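Local coordinates for protein 3-dehydroshikimate dehydratase (Bacillus anthracis, PDB 3DX5) that catalyses the manganese-dependent dehydration of 3-dehydroshikimate to 3,4-dihydroxybenzoate, the catecholate building block of the siderophore petrobactin, at residues E142-T147 with N170-H175; S154-L159 with F187-P192; I194-F199 with F249-W254. All blocks are in the same frame, centred on the assembly; numbering follows the deposited sequence.

Contact 1: E142-T147 with N170-H175; sequences ETHPNT and NLDFLH. With MN (manganese (II) ion), chain B; DHB (3,4-dihydroxybenzoic acid), chain D.
E142 and D172 bring one carboxylate oxygen each to the manganese ion, E142 OE2 and D172 OD2 both lying 2.1 Å from it. Acidic residues suit this place because carboxylate oxygens bind a divalent cation, which in turn probably offsets their mutual repulsion. The metal also takes O3 of the bound product, 3,4-dihydroxybenzoic acid. H144, inferred to be the proton acceptor, puts NE2 2.9 Å from that O3, which lies at the edge of its ring. H175 NE2 shares a hydrogen bond with product O4 at 2.8 Å, a contact an imidazole can make as donor or acceptor. The two imidazoles run side by side, their planes at 61°, and P145 CD packs over one face of H175 at 3.3 Å from its ND1. In the second shell, T143 OG1 stands between its own backbone N and carbonyl carbon (chi1 52°) and there accepts the D172 N-H at 3.0 Å. N170 ND2 gives E142 OE1 a weak bond, but the main partner of OE1 is R102, while K200 pairs with D172 OD1. Strands 138-142 and 167-172 are parallel barrel neighbours, joined by T143 N to N170 O; D172 occupies the N-cap position of helix 173-178, and strand 194-202 flanks the other edge of 167-172.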
loop_
_atom_site.group_PDB
_atom_site.type_symbol
_atom_site.label_atom_id
_atom_site.label_comp_id
_atom_site.label_asym_id
_atom_site.label_seq_id
_atom_site.Cartn_x
_atom_site.Cartn_y
_atom_site.Cartn_z
ATOM N N GLU A 142 -19.412 1.440 -3.929
ATOM C CA GLU A 142 -18.695 2.052 -5.047
ATOM C C GLU A 142 -18.950 1.224 -6.333
ATOM O O GLU A 142 -18.945 0.011 -6.288
ATOM C CB GLU A 142 -17.197 2.143 -4.702
ATOM C CG GLU A 142 -16.392 2.851 -5.773
ATOM C CD GLU A 142 -15.089 3.369 -5.237
ATOM O OE1 GLU A 142 -15.030 3.812 -4.071
ATOM O OE2 GLU A 142 -14.125 3.343 -6.003
ATOM N N THR A 143 -19.229 1.876 -7.453
ATOM C CA THR A 143 -19.381 1.182 -8.727
ATOM C C THR A 143 -17.971 0.734 -9.214
ATOM O O THR A 143 -17.085 1.572 -9.449
ATOM C CB THR A 143 -20.058 2.084 -9.766
ATOM O OG1 THR A 143 -19.353 3.315 -9.814
ATOM C CG2 THR A 143 -21.568 2.402 -9.384
ATOM N N HIS A 144 -17.790 -0.581 -9.330
ATOM C CA HIS A 144 -16.494 -1.213 -9.568
ATOM C C HIS A 144 -16.584 -2.504 -10.373
ATOM O O HIS A 144 -17.497 -3.296 -10.131
ATOM C CB HIS A 144 -15.862 -1.600 -8.232
ATOM C CG HIS A 144 -14.592 -0.886 -7.979
ATOM N ND1 HIS A 144 -13.401 -1.539 -7.753
ATOM C CD2 HIS A 144 -14.305 0.440 -8.014
ATOM C CE1 HIS A 144 -12.450 -0.639 -7.571
ATOM N NE2 HIS A 144 -12.974 0.568 -7.733
ATOM N N PRO A 145 -15.629 -2.711 -11.325
ATOM C CA PRO A 145 -15.549 -3.998 -12.020
ATOM C C PRO A 145 -15.232 -5.117 -10.996
ATOM O O PRO A 145 -14.707 -4.849 -9.894
ATOM C CB PRO A 145 -14.395 -3.806 -13.018
ATOM C CG PRO A 145 -13.529 -2.723 -12.353
ATOM C CD PRO A 145 -14.510 -1.812 -11.688
ATOM N N ASN A 146 -15.609 -6.344 -11.332
ATOM C CA ASN A 146 -15.331 -7.482 -10.427
ATOM C C ASN A 146 -16.028 -7.376 -9.074
ATOM O O ASN A 146 -15.514 -7.842 -8.063
ATOM C CB ASN A 146 -13.790 -7.723 -10.313
ATOM C CG ASN A 146 -13.146 -7.898 -11.698
ATOM O OD1 ASN A 146 -12.261 -7.133 -12.109
ATOM N ND2 ASN A 146 -13.667 -8.838 -12.454
ATOM N N THR A 147 -17.188 -6.717 -9.063
ATOM C CA THR A 147 -18.065 -6.656 -7.887
ATOM C C THR A 147 -19.512 -6.765 -8.376
ATOM O O THR A 147 -19.748 -6.828 -9.590
ATOM C CB THR A 147 -17.908 -5.351 -7.071
ATOM O OG1 THR A 147 -18.557 -4.280 -7.753
ATOM C CG2 THR A 147 -16.415 -5.000 -6.792
ATOM N N ASN A 170 -21.475 5.482 -4.215
ATOM C CA ASN A 170 -20.343 6.297 -4.610
ATOM C C ASN A 170 -20.128 6.052 -6.105
ATOM O O ASN A 170 -19.673 4.952 -6.507
ATOM C CB ASN A 170 -19.056 5.909 -3.850
ATOM C CG ASN A 170 -17.883 6.808 -4.241
ATOM O OD1 ASN A 170 -18.087 7.958 -4.613
ATOM N ND2 ASN A 170 -16.688 6.270 -4.237
ATOM N N LEU A 171 -20.445 7.058 -6.932
ATOM C CA LEU A 171 -20.445 6.861 -8.397
ATOM C C LEU A 171 -19.034 7.126 -8.948
ATOM O O LEU A 171 -18.558 8.264 -8.945
ATOM C CB LEU A 171 -21.479 7.769 -9.070
ATOM C CG LEU A 171 -21.637 7.594 -10.586
ATOM C CD1 LEU A 171 -21.746 6.155 -10.989
ATOM C CD2 LEU A 171 -22.885 8.327 -11.024
ATOM N N ASP A 172 -18.370 6.069 -9.417
ATOM C CA ASP A 172 -16.995 6.185 -9.945
ATOM C C ASP A 172 -17.155 6.121 -11.472
ATOM O O ASP A 172 -17.353 5.051 -12.052
ATOM C CB ASP A 172 -16.146 5.048 -9.358
ATOM C CG ASP A 172 -14.667 5.131 -9.737
ATOM O OD1 ASP A 172 -14.327 5.481 -10.887
ATOM O OD2 ASP A 172 -13.838 4.797 -8.872
ATOM N N PHE A 173 -17.137 7.293 -12.110
ATOM C CA PHE A 173 -17.447 7.416 -13.528
ATOM C C PHE A 173 -16.540 6.632 -14.473
ATOM O O PHE A 173 -17.029 6.071 -15.459
ATOM C CB PHE A 173 -17.471 8.898 -13.938
ATOM C CG PHE A 173 -18.681 9.624 -13.440
ATOM C CD1 PHE A 173 -19.925 9.432 -14.051
ATOM C CD2 PHE A 173 -18.587 10.464 -12.327
ATOM C CE1 PHE A 173 -21.056 10.117 -13.587
ATOM C CE2 PHE A 173 -19.701 11.147 -11.868
ATOM C CZ PHE A 173 -20.934 10.983 -12.488
ATOM N N LEU A 174 -15.247 6.609 -14.201
ATOM C CA LEU A 174 -14.338 5.761 -14.963
ATOM C C LEU A 174 -14.843 4.303 -15.030
ATOM O O LEU A 174 -14.927 3.713 -16.107
ATOM C CB LEU A 174 -12.914 5.798 -14.345
ATOM C CG LEU A 174 -11.766 5.061 -15.085
ATOM C CD1 LEU A 174 -11.881 3.527 -14.859
ATOM C CD2 LEU A 174 -11.752 5.433 -16.555
ATOM N N HIS A 175 -15.160 3.716 -13.877
ATOM C CA HIS A 175 -15.593 2.340 -13.862
ATOM C C HIS A 175 -16.935 2.132 -14.508
ATOM O O HIS A 175 -17.187 1.079 -15.079
ATOM C CB HIS A 175 -15.543 1.756 -12.446
ATOM C CG HIS A 175 -14.141 1.654 -11.930
ATOM N ND1 HIS A 175 -13.142 1.023 -12.648
ATOM C CD2 HIS A 175 -13.552 2.160 -10.821
ATOM C CE1 HIS A 175 -12.004 1.110 -11.976
ATOM N NE2 HIS A 175 -12.224 1.793 -10.865
HETATM MN MN MN B . -12.857 4.671 -6.977
HETATM C C1 DHB D . -9.760 1.466 -5.038
HETATM C C2 DHB D . -10.670 2.302 -5.677
HETATM C C3 DHB D . -10.736 2.342 -7.073
HETATM O O3 DHB D . -11.608 3.134 -7.774
HETATM C C4 DHB D . -9.848 1.463 -7.838
HETATM O O4 DHB D . -9.947 1.523 -9.185
HETATM C C5 DHB D . -8.962 0.609 -7.187
HETATM C C6 DHB D . -8.927 0.626 -5.781
HETATM C C DHB D . -9.702 1.466 -3.519
HETATM O O1 DHB D . -8.957 0.727 -2.867
HETATM O O2 DHB D . -10.468 2.314 -2.837
#

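Contact 2: S154-L159 with F187-P192; sequences STLELL and FQQLRP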
loop_
_atom_site.group_PDB
_atom_site.type_symbol
_atom_site.label_atom_id
_atom_site.label_comp_id
_atom_site.label_asym_id
_atom_site.label_seq_id
_atom_site.Cartn_x
_atom_site.Cartn_y
_atom_site.Cartn_z
ATOM N N SER A 154 -27.043 -4.170 -12.935
ATOM C CA SER A 154 -26.839 -4.956 -11.723
ATOM C C SER A 154 -26.862 -4.056 -10.485
ATOM O O SER A 154 -27.410 -4.422 -9.434
ATOM C CB SER A 154 -25.548 -5.763 -11.780
ATOM O OG SER A 154 -25.381 -6.472 -10.554
ATOM N N THR A 155 -26.295 -2.866 -10.616
ATOM C CA THR A 155 -26.294 -1.916 -9.501
ATOM C C THR A 155 -27.718 -1.503 -9.158
ATOM O O THR A 155 -28.106 -1.511 -7.999
ATOM C CB THR A 155 -25.450 -0.678 -9.849
ATOM O OG1 THR A 155 -24.111 -1.119 -10.098
ATOM C CG2 THR A 155 -25.461 0.387 -8.699
ATOM N N LEU A 156 -28.499 -1.140 -10.173
ATOM C CA LEU A 156 -29.887 -0.766 -9.937
ATOM C C LEU A 156 -30.666 -1.921 -9.299
ATOM O O LEU A 156 -31.430 -1.723 -8.359
ATOM C CB LEU A 156 -30.562 -0.353 -11.244
ATOM C CG LEU A 156 -30.061 0.994 -11.780
ATOM C CD1 LEU A 156 -30.505 1.188 -13.230
ATOM C CD2 LEU A 156 -30.555 2.116 -10.873
ATOM N N GLU A 157 -30.461 -3.122 -9.824
ATOM C CA GLU A 157 -31.079 -4.306 -9.274
ATOM C C GLU A 157 -30.701 -4.520 -7.781
ATOM O O GLU A 157 -31.559 -4.756 -6.950
ATOM C CB GLU A 157 -30.629 -5.483 -10.116
ATOM C CG GLU A 157 -31.212 -6.754 -9.706
ATOM C CD GLU A 157 -32.477 -7.015 -10.476
ATOM O OE1 GLU A 157 -32.436 -7.885 -11.392
ATOM O OE2 GLU A 157 -33.497 -6.325 -10.191
ATOM N N LEU A 158 -29.406 -4.438 -7.467
ATOM C CA LEU A 158 -28.917 -4.584 -6.086
ATOM C C LEU A 158 -29.614 -3.616 -5.119
ATOM O O LEU A 158 -30.001 -3.998 -4.012
ATOM C CB LEU A 158 -27.407 -4.340 -6.034
ATOM C CG LEU A 158 -26.742 -4.829 -4.741
ATOM C CD1 LEU A 158 -26.913 -6.356 -4.543
ATOM C CD2 LEU A 158 -25.266 -4.492 -4.803
ATOM N N LEU A 159 -29.745 -2.359 -5.545
ATOM C CA LEU A 159 -30.366 -1.314 -4.719
ATOM C C LEU A 159 -31.829 -1.656 -4.428
ATOM O O LEU A 159 -32.325 -1.475 -3.296
ATOM C CB LEU A 159 -30.267 0.047 -5.409
ATOM C CG LEU A 159 -28.847 0.629 -5.494
ATOM C CD1 LEU A 159 -28.826 1.760 -6.531
ATOM C CD2 LEU A 159 -28.322 1.133 -4.100
ATOM N N PHE A 187 -25.489 8.544 -14.223
ATOM C CA PHE A 187 -25.761 9.526 -13.197
ATOM C C PHE A 187 -27.278 9.724 -13.059
ATOM O O PHE A 187 -27.802 9.749 -11.930
ATOM C CB PHE A 187 -25.080 10.863 -13.484
ATOM C CG PHE A 187 -25.663 11.988 -12.707
ATOM C CD1 PHE A 187 -25.398 12.111 -11.343
ATOM C CD2 PHE A 187 -26.541 12.884 -13.308
ATOM C CE1 PHE A 187 -25.965 13.129 -10.596
ATOM C CE2 PHE A 187 -27.129 13.909 -12.567
ATOM C CZ PHE A 187 -26.838 14.039 -11.218
ATOM N N GLN A 188 -27.982 9.838 -14.191
ATOM C CA GLN A 188 -29.392 10.187 -14.152
ATOM C C GLN A 188 -30.182 9.032 -13.545
ATOM O O GLN A 188 -31.119 9.263 -12.759
ATOM C CB GLN A 188 -29.963 10.583 -15.533
ATOM C CG GLN A 188 -29.452 11.961 -16.016
ATOM C CD GLN A 188 -29.726 12.239 -17.485
ATOM O OE1 GLN A 188 -30.213 11.378 -18.222
ATOM N NE2 GLN A 188 -29.403 13.452 -17.920
ATOM N N GLN A 189 -29.777 7.805 -13.866
ATOM C CA GLN A 189 -30.480 6.633 -13.371
ATOM C C GLN A 189 -30.169 6.362 -11.930
ATOM O O GLN A 189 -31.042 5.900 -11.213
ATOM C CB GLN A 189 -30.179 5.387 -14.216
ATOM C CG GLN A 189 -30.891 5.430 -15.573
ATOM C CD GLN A 189 -30.665 4.167 -16.364
ATOM O OE1 GLN A 189 -31.053 3.085 -15.939
ATOM N NE2 GLN A 189 -30.053 4.299 -17.544
ATOM N N LEU A 190 -28.941 6.640 -11.502
ATOM C CA LEU A 190 -28.528 6.375 -10.116
ATOM C C LEU A 190 -28.737 7.545 -9.148
ATOM O O LEU A 190 -28.557 7.372 -7.933
ATOM C CB LEU A 190 -27.065 5.909 -10.041
ATOM C CG LEU A 190 -26.785 4.496 -10.593
ATOM C CD1 LEU A 190 -25.295 4.354 -10.866
ATOM C CD2 LEU A 190 -27.299 3.437 -9.602
ATOM N N ARG A 191 -29.120 8.709 -9.691
ATOM C CA ARG A 191 -29.296 9.918 -8.892
ATOM C C ARG A 191 -29.970 9.787 -7.499
ATOM O O ARG A 191 -29.465 10.369 -6.536
ATOM C CB ARG A 191 -29.959 11.060 -9.686
ATOM C CG ARG A 191 -29.642 12.431 -9.015
ATOM C CD ARG A 191 -30.169 13.622 -9.806
ATOM N NE ARG A 191 -29.881 14.874 -9.097
ATOM C CZ ARG A 191 -29.885 16.082 -9.658
ATOM N NH1 ARG A 191 -30.163 16.232 -10.955
ATOM N NH2 ARG A 191 -29.621 17.147 -8.909
ATOM N N PRO A 192 -31.098 9.055 -7.390
ATOM C CA PRO A 192 -31.748 8.960 -6.086
ATOM C C PRO A 192 -30.876 8.358 -4.973
ATOM O O PRO A 192 -31.143 8.625 -3.802
ATOM C CB PRO A 192 -32.959 8.050 -6.352
ATOM C CG PRO A 192 -33.294 8.286 -7.794
ATOM C CD PRO A 192 -31.900 8.388 -8.440
#
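L156 and L190 meet in the outer helical layer of the TIM barrel, where helix 152-162 packs beside helix 183-190 outside the parallel strands. No hydrogen bond joins the two segments, and the contact is small, burying 194 Å² in all. Along 187-192, the first residue to touch is Q189, at the more solvent-accessible border. Its chain runs extended beyond CG and crosses L156 at about a right angle. A long side chain suits this border because it carries a polar amide out to it, where OE1 touches L156 CD1 at 3.4 Å and NE2 keeps a weak hydrogen bond to D185. L190 follows and carries most of the contact. Its two torsions together (chi1 -70°, chi2 162°) send the CD2 branch between the helices, and a branched aliphatic chain fits a site with apolar groups on several sides. Beneath, L190 also rests on L171 of strand 167-172, while T155 and L159 reach I169 of the same strand. T155 turns its two branches to different tasks: OG1 bonds back to the T151 carbonyl and CG2 faces L190. The single methyl L190 CD2 thus lies 3.7 Å from T155 CG2, 3.7 Å from L156 CD2 and 3.8 Å from L159 CD1.

Contact 3: I194-F199 with F249-W254; sequences IQHYHF and FASLEW. With MN (manganese (II) ion), chain B; DHB (3,4-dihydroxybenzoic acid), chain D.
The manganese site at the C-terminal end of the TIM-barrel strands draws two of its four protein residues from this contact, H198 on strand 194-202 and E253 just past strand 249-252. H198 ND1 binds the metal at 2.3 Å. E253 is bidentate: its chain leaves with CG anti to the backbone N (chi1 -163°) and stays extended, bringing both OE1 and OE2 to 2.4 Å from the ion. The carboxylate plane is turned 59° from the imidazole, and E253 CG lies over one face of the H198 ring. E142, D172 and O3 of the bound 3,4-dihydroxybenzoic acid complete the coordination.

Parallel pairing of the two strands places these residues. Y197 N bonds to F249 O, S251 N to Y197 O, F199 N to S251 O, and E253 N to F199 O at 3.1 Å, so the last of these backbone bonds anchors the metal-binding glutamate itself. Y197 O also accepts from H196 ND1, and this donor and S251 N approach from opposite faces of the carbonyl plane. On the side facing the barrel interior, H196, H198 and S251 need polar partners: H196 NE2 bonds to T65, while E33 bonds to both H198 NE2 and S251 OG. The other side is mostly apolar, though Y197 carries its hydroxyl out to T246. There A250, small enough to fit beneath an aromatic ring, sets CB over one face of F199, 3.6 Å from the ring centroid in a CH-pi contact, and helix 236-243 covers F199.

The H198 ring is held at both nitrogens, ND1 by the metal and NE2 by E33 OE2, which should fix its rotation; E33 acts as a second-shell residue that may make the imidazole more electron-rich. K200, bonded to E253 OE1, probably offsets part of the negative charge gathered round the manganese ion.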
loop_
_atom_site.group_PDB
_atom_site.type_symbol
_atom_site.label_atom_id
_atom_site.label_comp_id
_atom_site.label_asym_id
_atom_site.label_seq_id
_atom_site.Cartn_x
_atom_site.Cartn_y
_atom_site.Cartn_z
ATOM N N ILE A 194 -27.213 8.472 -5.076
ATOM C CA ILE A 194 -25.819 8.949 -5.084
ATOM C C ILE A 194 -25.532 9.874 -3.890
ATOM O O ILE A 194 -26.322 10.778 -3.620
ATOM C CB ILE A 194 -25.511 9.701 -6.391
ATOM C CG1 ILE A 194 -25.462 8.709 -7.565
ATOM C CG2 ILE A 194 -24.167 10.568 -6.296
ATOM C CD1 ILE A 194 -25.507 9.451 -8.860
ATOM N N GLN A 195 -24.402 9.677 -3.206
ATOM C CA GLN A 195 -23.996 10.626 -2.152
ATOM C C GLN A 195 -22.583 11.170 -2.348
ATOM O O GLN A 195 -22.159 12.085 -1.626
ATOM C CB GLN A 195 -24.109 9.988 -0.769
ATOM C CG GLN A 195 -25.526 9.584 -0.400
ATOM C CD GLN A 195 -26.335 10.719 0.183
ATOM O OE1 GLN A 195 -26.727 11.655 -0.516
ATOM N NE2 GLN A 195 -26.605 10.634 1.484
ATOM N N HIS A 196 -21.855 10.607 -3.316
ATOM C CA HIS A 196 -20.428 10.936 -3.507
ATOM C C HIS A 196 -20.000 10.521 -4.907
ATOM O O HIS A 196 -20.613 9.618 -5.520
ATOM C CB HIS A 196 -19.556 10.203 -2.445
ATOM C CG HIS A 196 -18.320 10.949 -2.002
ATOM N ND1 HIS A 196 -17.195 11.086 -2.791
ATOM C CD2 HIS A 196 -18.007 11.519 -0.816
ATOM C CE1 HIS A 196 -16.256 11.734 -2.123
ATOM N NE2 HIS A 196 -16.725 12.004 -0.916
ATOM N N TYR A 197 -18.976 11.178 -5.438
ATOM C CA TYR A 197 -18.375 10.734 -6.722
ATOM C C TYR A 197 -16.877 10.473 -6.573
ATOM O O TYR A 197 -16.236 11.030 -5.699
ATOM C CB TYR A 197 -18.513 11.779 -7.840
ATOM C CG TYR A 197 -19.875 12.405 -7.925
ATOM C CD1 TYR A 197 -20.918 11.757 -8.584
ATOM C CD2 TYR A 197 -20.126 13.669 -7.336
ATOM C CE1 TYR A 197 -22.185 12.327 -8.658
ATOM C CE2 TYR A 197 -21.377 14.258 -7.426
ATOM C CZ TYR A 197 -22.403 13.565 -8.082
ATOM O OH TYR A 197 -23.661 14.130 -8.180
ATOM N N HIS A 198 -16.345 9.657 -7.478
ATOM C CA HIS A 198 -14.908 9.532 -7.750
ATOM C C HIS A 198 -14.687 9.950 -9.183
ATOM O O HIS A 198 -15.397 9.471 -10.077
ATOM C CB HIS A 198 -14.450 8.065 -7.581
ATOM C CG HIS A 198 -14.133 7.699 -6.165
ATOM N ND1 HIS A 198 -13.636 6.458 -5.801
ATOM C CD2 HIS A 198 -14.231 8.421 -5.021
ATOM C CE1 HIS A 198 -13.432 6.441 -4.494
ATOM N NE2 HIS A 198 -13.788 7.619 -3.997
ATOM N N PHE A 199 -13.698 10.809 -9.408
ATOM C CA PHE A 199 -13.331 11.268 -10.736
ATOM C C PHE A 199 -11.902 10.789 -11.029
ATOM O O PHE A 199 -10.954 11.215 -10.357
ATOM C CB PHE A 199 -13.279 12.811 -10.781
ATOM C CG PHE A 199 -14.638 13.519 -10.862
ATOM C CD1 PHE A 199 -15.841 12.829 -10.746
ATOM C CD2 PHE A 199 -14.681 14.904 -10.980
ATOM C CE1 PHE A 199 -17.071 13.508 -10.803
ATOM C CE2 PHE A 199 -15.897 15.598 -11.044
ATOM C CZ PHE A 199 -17.101 14.895 -10.958
ATOM N N PHE A 249 -19.763 15.643 -2.857
ATOM C CA PHE A 249 -18.357 15.845 -3.137
ATOM C C PHE A 249 -17.923 14.950 -4.292
ATOM O O PHE A 249 -18.390 13.796 -4.415
ATOM C CB PHE A 249 -17.524 15.504 -1.895
ATOM C CG PHE A 249 -17.403 16.659 -0.900
ATOM C CD1 PHE A 249 -18.319 16.793 0.172
ATOM C CD2 PHE A 249 -16.388 17.606 -1.045
ATOM C CE1 PHE A 249 -18.212 17.876 1.075
ATOM C CE2 PHE A 249 -16.255 18.665 -0.147
ATOM C CZ PHE A 249 -17.171 18.810 0.923
ATOM N N ALA A 250 -16.999 15.457 -5.102
ATOM C CA ALA A 250 -16.323 14.617 -6.080
ATOM C C ALA A 250 -14.883 14.538 -5.671
ATOM O O ALA A 250 -14.204 15.565 -5.609
ATOM C CB ALA A 250 -16.451 15.228 -7.522
ATOM N N SER A 251 -14.389 13.325 -5.402
ATOM C CA SER A 251 -12.971 13.158 -5.096
ATOM C C SER A 251 -12.133 13.021 -6.370
ATOM O O SER A 251 -12.535 12.292 -7.284
ATOM C CB SER A 251 -12.773 11.881 -4.272
ATOM O OG SER A 251 -12.987 12.159 -2.904
ATOM N N LEU A 252 -10.954 13.653 -6.398
ATOM C CA LEU A 252 -10.003 13.466 -7.469
ATOM C C LEU A 252 -9.183 12.228 -7.107
ATOM O O LEU A 252 -8.170 12.330 -6.395
ATOM C CB LEU A 252 -9.094 14.718 -7.662
ATOM C CG LEU A 252 -9.861 16.029 -7.893
ATOM C CD1 LEU A 252 -8.897 17.180 -8.184
ATOM C CD2 LEU A 252 -10.925 15.875 -9.039
ATOM N N GLU A 253 -9.645 11.065 -7.559
ATOM C CA GLU A 253 -9.062 9.802 -7.139
ATOM C C GLU A 253 -7.824 9.486 -7.952
ATOM O O GLU A 253 -7.869 8.640 -8.871
ATOM C CB GLU A 253 -10.078 8.675 -7.323
ATOM C CG GLU A 253 -9.718 7.405 -6.540
ATOM C CD GLU A 253 -10.745 6.295 -6.745
ATOM O OE1 GLU A 253 -11.344 6.248 -7.844
ATOM O OE2 GLU A 253 -10.957 5.484 -5.804
ATOM N N TRP A 254 -6.709 10.110 -7.598
ATOM C CA TRP A 254 -5.462 9.898 -8.326
ATOM C C TRP A 254 -4.641 8.770 -7.727
ATOM O O TRP A 254 -4.304 8.797 -6.534
ATOM C CB TRP A 254 -4.630 11.200 -8.318
ATOM C CG TRP A 254 -3.342 11.111 -9.090
ATOM C CD1 TRP A 254 -2.082 11.194 -8.584
ATOM C CD2 TRP A 254 -3.202 10.964 -10.511
ATOM N NE1 TRP A 254 -1.159 11.105 -9.593
ATOM C CE2 TRP A 254 -1.814 10.974 -10.794
ATOM C CE3 TRP A 254 -4.116 10.836 -11.569
ATOM C CZ2 TRP A 254 -1.302 10.829 -12.096
ATOM C CZ3 TRP A 254 -3.611 10.708 -12.890
ATOM C CH2 TRP A 254 -2.204 10.718 -13.135
HETATM MN MN MN B . -12.857 4.671 -6.977
HETATM C C1 DHB D . -9.760 1.466 -5.038
HETATM C C2 DHB D . -10.670 2.302 -5.677
HETATM C C3 DHB D . -10.736 2.342 -7.073
HETATM O O3 DHB D . -11.608 3.134 -7.774
HETATM C C4 DHB D . -9.848 1.463 -7.838
HETATM O O4 DHB D . -9.947 1.523 -9.185
HETATM C C5 DHB D . -8.962 0.609 -7.187
HETATM C C6 DHB D . -8.927 0.626 -5.781
HETATM C C DHB D . -9.702 1.466 -3.519
HETATM O O1 DHB D . -8.957 0.727 -2.867
HETATM O O2 DHB D . -10.468 2.314 -2.837
HETATM O O HOH W 1 -20.663 13.967 -0.569
#

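Contacts 1 and 3 lie in the barrel core and build one site: each supplies two protein ligands to the same manganese ion, and strands 167-172 and 194-202, one from each, are neighbours joined by probable hydrogen bonds from L171 N to H196 O and H198 N to L171 O. Contact 2 is also largely buried but lies farther out, among the helices, about 12 Å centre to centre from contact 1 and 16 Å from contact 3. Its chemistry is methyl packing in place of charges and metal bonds. L171 also touches F187, and F187 packs on I194 and Y197, tying helix 183-190 to the strand that follows it.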